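Local coordinates for probable sulfate-binding lipoprotein SubI (Mycobacterium tuberculosis, PDB 6DDN) that probably binds sulfate at the outer face of the cell membrane as a carrier that serves sulfate uptake, at residues Thr52-Val57 and Val82-Ser87; Lys102-Val107 and Ala266-Ser271. All coordinates share one frame; numbering follows the deposited sequence.

Contact 1 of 2, residues Thr52-Val57 and Val82-Ser87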
loop_
_atom_site.group_PDB
_atom_site.type_symbol
_atom_site.label_atom_id
_atom_site.label_comp_id
_atom_site.label_asym_id
_atom_site.label_seq_id
_atom_site.Cartn_x
_atom_site.Cartn_y
_atom_site.Cartn_z
ATOM N N THR A 52 25.837 -4.087 -13.321
ATOM C CA THR A 52 24.534 -4.480 -13.835
ATOM C C THR A 52 23.471 -3.490 -13.371
ATOM O O THR A 52 23.667 -2.732 -12.417
ATOM C CB THR A 52 24.197 -5.910 -13.383
ATOM O OG1 THR A 52 25.283 -6.780 -13.726
ATOM C CG2 THR A 52 22.944 -6.432 -14.053
ATOM N N SER A 53 22.340 -3.487 -14.075
ATOM C CA SER A 53 21.253 -2.553 -13.829
ATOM C C SER A 53 19.936 -3.312 -13.744
ATOM O O SER A 53 19.628 -4.127 -14.620
ATOM C CB SER A 53 21.193 -1.499 -14.939
ATOM O OG SER A 53 20.175 -0.553 -14.688
ATOM N N ILE A 54 19.163 -3.046 -12.691
ATOM C CA ILE A 54 17.846 -3.644 -12.508
ATOM C C ILE A 54 16.825 -2.529 -12.325
ATOM O O ILE A 54 17.135 -1.453 -11.805
ATOM C CB ILE A 54 17.802 -4.619 -11.309
ATOM C CG1 ILE A 54 18.333 -3.942 -10.046
ATOM C CG2 ILE A 54 18.593 -5.882 -11.620
ATOM C CD1 ILE A 54 18.146 -4.764 -8.789
ATOM N N THR A 55 15.596 -2.796 -12.757
ATOM C CA THR A 55 14.517 -1.819 -12.713
ATOM C C THR A 55 13.395 -2.331 -11.827
ATOM O O THR A 55 12.886 -3.437 -12.037
ATOM C CB THR A 55 13.979 -1.523 -14.114
ATOM O OG1 THR A 55 14.993 -0.870 -14.886
ATOM C CG2 THR A 55 12.753 -0.628 -14.031
ATOM N N LEU A 56 13.014 -1.526 -10.841
ATOM C CA LEU A 56 11.886 -1.824 -9.971
ATOM C C LEU A 56 10.689 -0.995 -10.417
ATOM O O LEU A 56 10.741 0.240 -10.389
ATOM C CB LEU A 56 12.222 -1.526 -8.510
ATOM C CG LEU A 56 11.022 -1.593 -7.561
ATOM C CD1 LEU A 56 10.503 -3.016 -7.441
ATOM C CD2 LEU A 56 11.388 -1.043 -6.201
ATOM N N VAL A 57 9.627 -1.670 -10.836
ATOM C CA VAL A 57 8.356 -1.028 -11.143
ATOM C C VAL A 57 7.480 -1.173 -9.907
ATOM O O VAL A 57 6.977 -2.263 -9.613
ATOM C CB VAL A 57 7.693 -1.639 -12.385
ATOM C CG1 VAL A 57 6.288 -1.080 -12.569
ATOM C CG2 VAL A 57 8.537 -1.368 -13.618
ATOM N N VAL A 82 25.281 -3.038 -8.605
ATOM C CA VAL A 82 23.989 -3.203 -9.259
ATOM C C VAL A 82 23.136 -1.980 -8.947
ATOM O O VAL A 82 22.639 -1.807 -7.831
ATOM C CB VAL A 82 23.300 -4.512 -8.851
ATOM C CG1 VAL A 82 23.350 -4.716 -7.358
ATOM C CG2 VAL A 82 21.863 -4.542 -9.359
ATOM N N GLN A 83 22.988 -1.118 -9.945
ATOM C CA GLN A 83 22.202 0.095 -9.814
ATOM C C GLN A 83 20.721 -0.222 -9.981
ATOM O O GLN A 83 20.330 -0.987 -10.868
ATOM C CB GLN A 83 22.671 1.116 -10.851
ATOM C CG GLN A 83 21.698 2.221 -11.193
ATOM C CD GLN A 83 21.681 2.503 -12.684
ATOM O OE1 GLN A 83 21.977 1.625 -13.496
ATOM N NE2 GLN A 83 21.357 3.738 -13.051
ATOM N N VAL A 84 19.900 0.354 -9.108
ATOM C CA VAL A 84 18.468 0.085 -9.069
ATOM C C VAL A 84 17.744 1.313 -9.600
ATOM O O VAL A 84 17.748 2.373 -8.960
ATOM C CB VAL A 84 17.991 -0.266 -7.652
ATOM C CG1 VAL A 84 16.485 -0.506 -7.645
ATOM C CG2 VAL A 84 18.738 -1.482 -7.120
ATOM N N ILE A 85 17.120 1.174 -10.766
ATOM C CA ILE A 85 16.233 2.198 -11.302
ATOM C C ILE A 85 14.831 1.934 -10.773
ATOM O O ILE A 85 14.422 0.778 -10.608
ATOM C CB ILE A 85 16.261 2.208 -12.841
ATOM C CG1 ILE A 85 17.701 2.253 -13.346
ATOM C CG2 ILE A 85 15.485 3.396 -13.391
ATOM C CD1 ILE A 85 17.900 1.497 -14.627
ATOM N N THR A 86 14.092 3.004 -10.497
ATOM C CA THR A 86 12.785 2.906 -9.870
ATOM C C THR A 86 11.725 3.561 -10.743
ATOM O O THR A 86 12.008 4.488 -11.508
ATOM C CB THR A 86 12.792 3.557 -8.484
ATOM O OG1 THR A 86 13.204 4.924 -8.602
ATOM C CG2 THR A 86 13.752 2.823 -7.557
ATOM N N SER A 87 10.496 3.060 -10.621
ATOM C CA SER A 87 9.357 3.596 -11.359
ATOM C C SER A 87 8.123 3.477 -10.480
ATOM O O SER A 87 7.701 2.363 -10.153
ATOM C CB SER A 87 9.150 2.854 -12.681
ATOM O OG SER A 87 8.020 3.360 -13.371
#
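The carbonyl oxygen of I85 is held from two neighbouring residues of 52-57. The amide of L56 brings N to within 2.7 Å of I85 O, almost straight at 174°, while T55 CA leans its hydrogen toward I85 O from 3.3 Å. I54 O repeats the scheme one step back, accepting I85 N at 2.8 Å and a CA-H contact from V84. Bonds of this kind, passing alternately in the two directions, keep S53 to V57 in parallel register with Q83 to S87; at the far end L56 O and S87 N, 2.8 Å apart, make a bond that is weak because its N-H points poorly.

The two faces of the pair differ in character. On one, S53 OG donates to Q83 OE1 at 3.1 Å, yet it stands 51° out of the amide's carbonyl plane, so no lone pair is squarely used. I85 CD1 comes close beside the same hydroxyl, and S87 OG turns to Q94 and K102. On the other face the surface is mainly aliphatic. I54 CG1 is placed between the backbone N and carbonyl carbon (chi1 53°), and this swings its branch across the strand gap: CG1 meets V82 CG2 at 3.6 Å, and the terminal CD1 reaches V84 CG2 at 3.7 Å. F280 of helix 274-284 touches both I54 and V84, whereas I70 of helix 63-74 packs on V84 and W66 on L56. With strand 106-108 along its other edge, strand 53-58 is an inner strand of the sheet. Two adjacent parallel strands joined through helix 63-74 form the beta-alpha-beta unit that opens the alpha/beta fold of type 2 periplasmic binding proteins.

Contact 2 of 2, residues Lys102-Val107 and Ala266-Ser271; sequences KPADLV and AVVATS
V268 fits against A104 and V107 where a returning strand joins the sheet antiparallel, the reversed strand that marks the type 2 periplasmic binding protein fold. From its CB, 3.4 Å from A104 O, the side chain forks. CG1, anti to the backbone N (chi1 159°), goes on to A104 O at 3.2 Å, and the other branch, CG2, touches two aliphatic partners, A104 CB at 3.8 Å and V107 CG1 at 3.9 Å. The valine side chains of V107 and V268 meet at about a right angle.

Three backbone bonds carry the pairing. V107 and A266 form a hydrogen-bonded pair, giving and taking one bond each, with V107 N to A266 O at 2.8 Å and nearly linear. L106 and V267 are the non-hydrogen-bonded pair next to it, and touch on the other face through L106 CD2 and V267 CG2; helix 274-284 covers L106 there. Beyond them V268 N reaches D105 O at 3.0 Å, but from well above the carbonyl plane, unlike the nearly axial V107-to-A266 bond. Here 266-271 leaves the sheet in a type I turn from V268 to S271. The turn returns S271 toward D105, whose carboxylate has a second partner in the T55 amide; S271 OG lies a doubtfully short 2.4 Å from D105 OD1 and also accepts the amide of H273.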
loop_
_atom_site.group_PDB
_atom_site.type_symbol
_atom_site.label_atom_id
_atom_site.label_comp_id
_atom_site.label_asym_id
_atom_site.label_seq_id
_atom_site.Cartn_x
_atom_site.Cartn_y
_atom_site.Cartn_z
ATOM N N LYS A 102 6.342 -3.285 -20.479
ATOM C CA LYS A 102 7.166 -2.344 -19.730
ATOM C C LYS A 102 8.350 -3.067 -19.097
ATOM O O LYS A 102 8.155 -4.072 -18.397
ATOM C CB LYS A 102 6.351 -1.640 -18.649
ATOM C CG LYS A 102 7.147 -0.709 -17.756
ATOM C CD LYS A 102 6.232 0.317 -17.107
ATOM C CE LYS A 102 7.021 1.476 -16.527
ATOM N NZ LYS A 102 6.937 1.502 -15.042
ATOM N N PRO A 103 9.577 -2.603 -19.322
ATOM C CA PRO A 103 10.741 -3.281 -18.742
ATOM C C PRO A 103 10.677 -3.265 -17.224
ATOM O O PRO A 103 10.415 -2.231 -16.605
ATOM C CB PRO A 103 11.926 -2.465 -19.272
ATOM C CG PRO A 103 11.348 -1.119 -19.570
ATOM C CD PRO A 103 9.952 -1.381 -20.051
ATOM N N ALA A 104 10.905 -4.431 -16.629
ATOM C CA ALA A 104 10.878 -4.566 -15.182
ATOM C C ALA A 104 11.693 -5.787 -14.794
ATOM O O ALA A 104 11.623 -6.824 -15.457
ATOM C CB ALA A 104 9.445 -4.696 -14.653
ATOM N N ASP A 105 12.477 -5.646 -13.727
ATOM C CA ASP A 105 13.151 -6.779 -13.118
ATOM C C ASP A 105 12.541 -7.177 -11.783
ATOM O O ASP A 105 12.691 -8.331 -11.371
ATOM C CB ASP A 105 14.644 -6.474 -12.929
ATOM C CG ASP A 105 15.341 -6.148 -14.241
ATOM O OD1 ASP A 105 15.678 -7.086 -14.994
ATOM O OD2 ASP A 105 15.551 -4.948 -14.522
ATOM N N LEU A 106 11.848 -6.257 -11.114
ATOM C CA LEU A 106 11.120 -6.546 -9.890
ATOM C C LEU A 106 9.833 -5.739 -9.875
ATOM O O LEU A 106 9.784 -4.609 -10.370
ATOM C CB LEU A 106 11.934 -6.211 -8.636
ATOM C CG LEU A 106 13.087 -7.140 -8.276
ATOM C CD1 LEU A 106 14.405 -6.399 -8.392
ATOM C CD2 LEU A 106 12.891 -7.688 -6.875
ATOM N N VAL A 107 8.793 -6.327 -9.296
ATOM C CA VAL A 107 7.514 -5.659 -9.114
ATOM C C VAL A 107 7.248 -5.534 -7.625
ATOM O O VAL A 107 7.559 -6.446 -6.851
ATOM C CB VAL A 107 6.365 -6.409 -9.816
ATOM C CG1 VAL A 107 6.349 -6.053 -11.283
ATOM C CG2 VAL A 107 6.508 -7.911 -9.624
ATOM N N ALA A 266 7.676 -9.207 -5.936
ATOM C CA ALA A 266 8.026 -10.411 -6.673
ATOM C C ALA A 266 9.065 -10.074 -7.729
ATOM O O ALA A 266 9.126 -8.947 -8.228
ATOM C CB ALA A 266 6.796 -11.050 -7.326
ATOM N N VAL A 267 9.882 -11.063 -8.060
ATOM C CA VAL A 267 10.845 -10.932 -9.146
ATOM C C VAL A 267 10.124 -11.158 -10.467
ATOM O O VAL A 267 9.267 -12.043 -10.582
ATOM C CB VAL A 267 12.008 -11.922 -8.952
ATOM C CG1 VAL A 267 12.675 -12.247 -10.277
ATOM C CG2 VAL A 267 13.021 -11.361 -7.965
ATOM N N VAL A 268 10.451 -10.345 -11.467
ATOM C CA VAL A 268 9.867 -10.499 -12.796
ATOM C C VAL A 268 10.562 -11.661 -13.495
ATOM O O VAL A 268 11.789 -11.670 -13.637
ATOM C CB VAL A 268 9.991 -9.204 -13.609
ATOM C CG1 VAL A 268 9.872 -9.498 -15.097
ATOM C CG2 VAL A 268 8.933 -8.206 -13.173
ATOM N N ALA A 269 9.774 -12.646 -13.934
ATOM C CA ALA A 269 10.350 -13.848 -14.527
ATOM C C ALA A 269 11.039 -13.558 -15.854
ATOM O O ALA A 269 12.053 -14.187 -16.172
ATOM C CB ALA A 269 9.267 -14.910 -14.712
ATOM N N THR A 270 10.517 -12.614 -16.634
ATOM C CA THR A 270 11.062 -12.309 -17.951
ATOM C C THR A 270 12.305 -11.428 -17.898
ATOM O O THR A 270 12.697 -10.878 -18.932
ATOM C CB THR A 270 9.994 -11.633 -18.813
ATOM O OG1 THR A 270 9.623 -10.382 -18.223
ATOM C CG2 THR A 270 8.770 -12.515 -18.911
ATOM N N SER A 271 12.934 -11.286 -16.737
ATOM C CA SER A 271 14.078 -10.402 -16.592
ATOM C C SER A 271 15.378 -11.141 -16.872
ATOM O O SER A 271 15.543 -12.305 -16.496
ATOM C CB SER A 271 14.123 -9.798 -15.190
ATOM O OG SER A 271 15.455 -9.467 -14.832
#

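From the N terminus, strand 53-58 leads through helix 63-74 into strand 83-88, and contact 1 closes this short loop. Helix 91-99 then carries the chain to 102-107, which waits for a partner 159 residues further on; contact 2 closes that long excursion when strand 257-267 comes back. The loops follow in series, neither nested nor crossed, yet they meet in space, because strand 106-108 lies beside strand 53-58. Backbone hydrogen bonds of L106 with T55 and V57 join them, and L56 CD1 packs 3.4 Å from L106 O. The two contacts together set four neighbouring strands in order: 83-88, 53-58, 106-108 and the antiparallel 257-267.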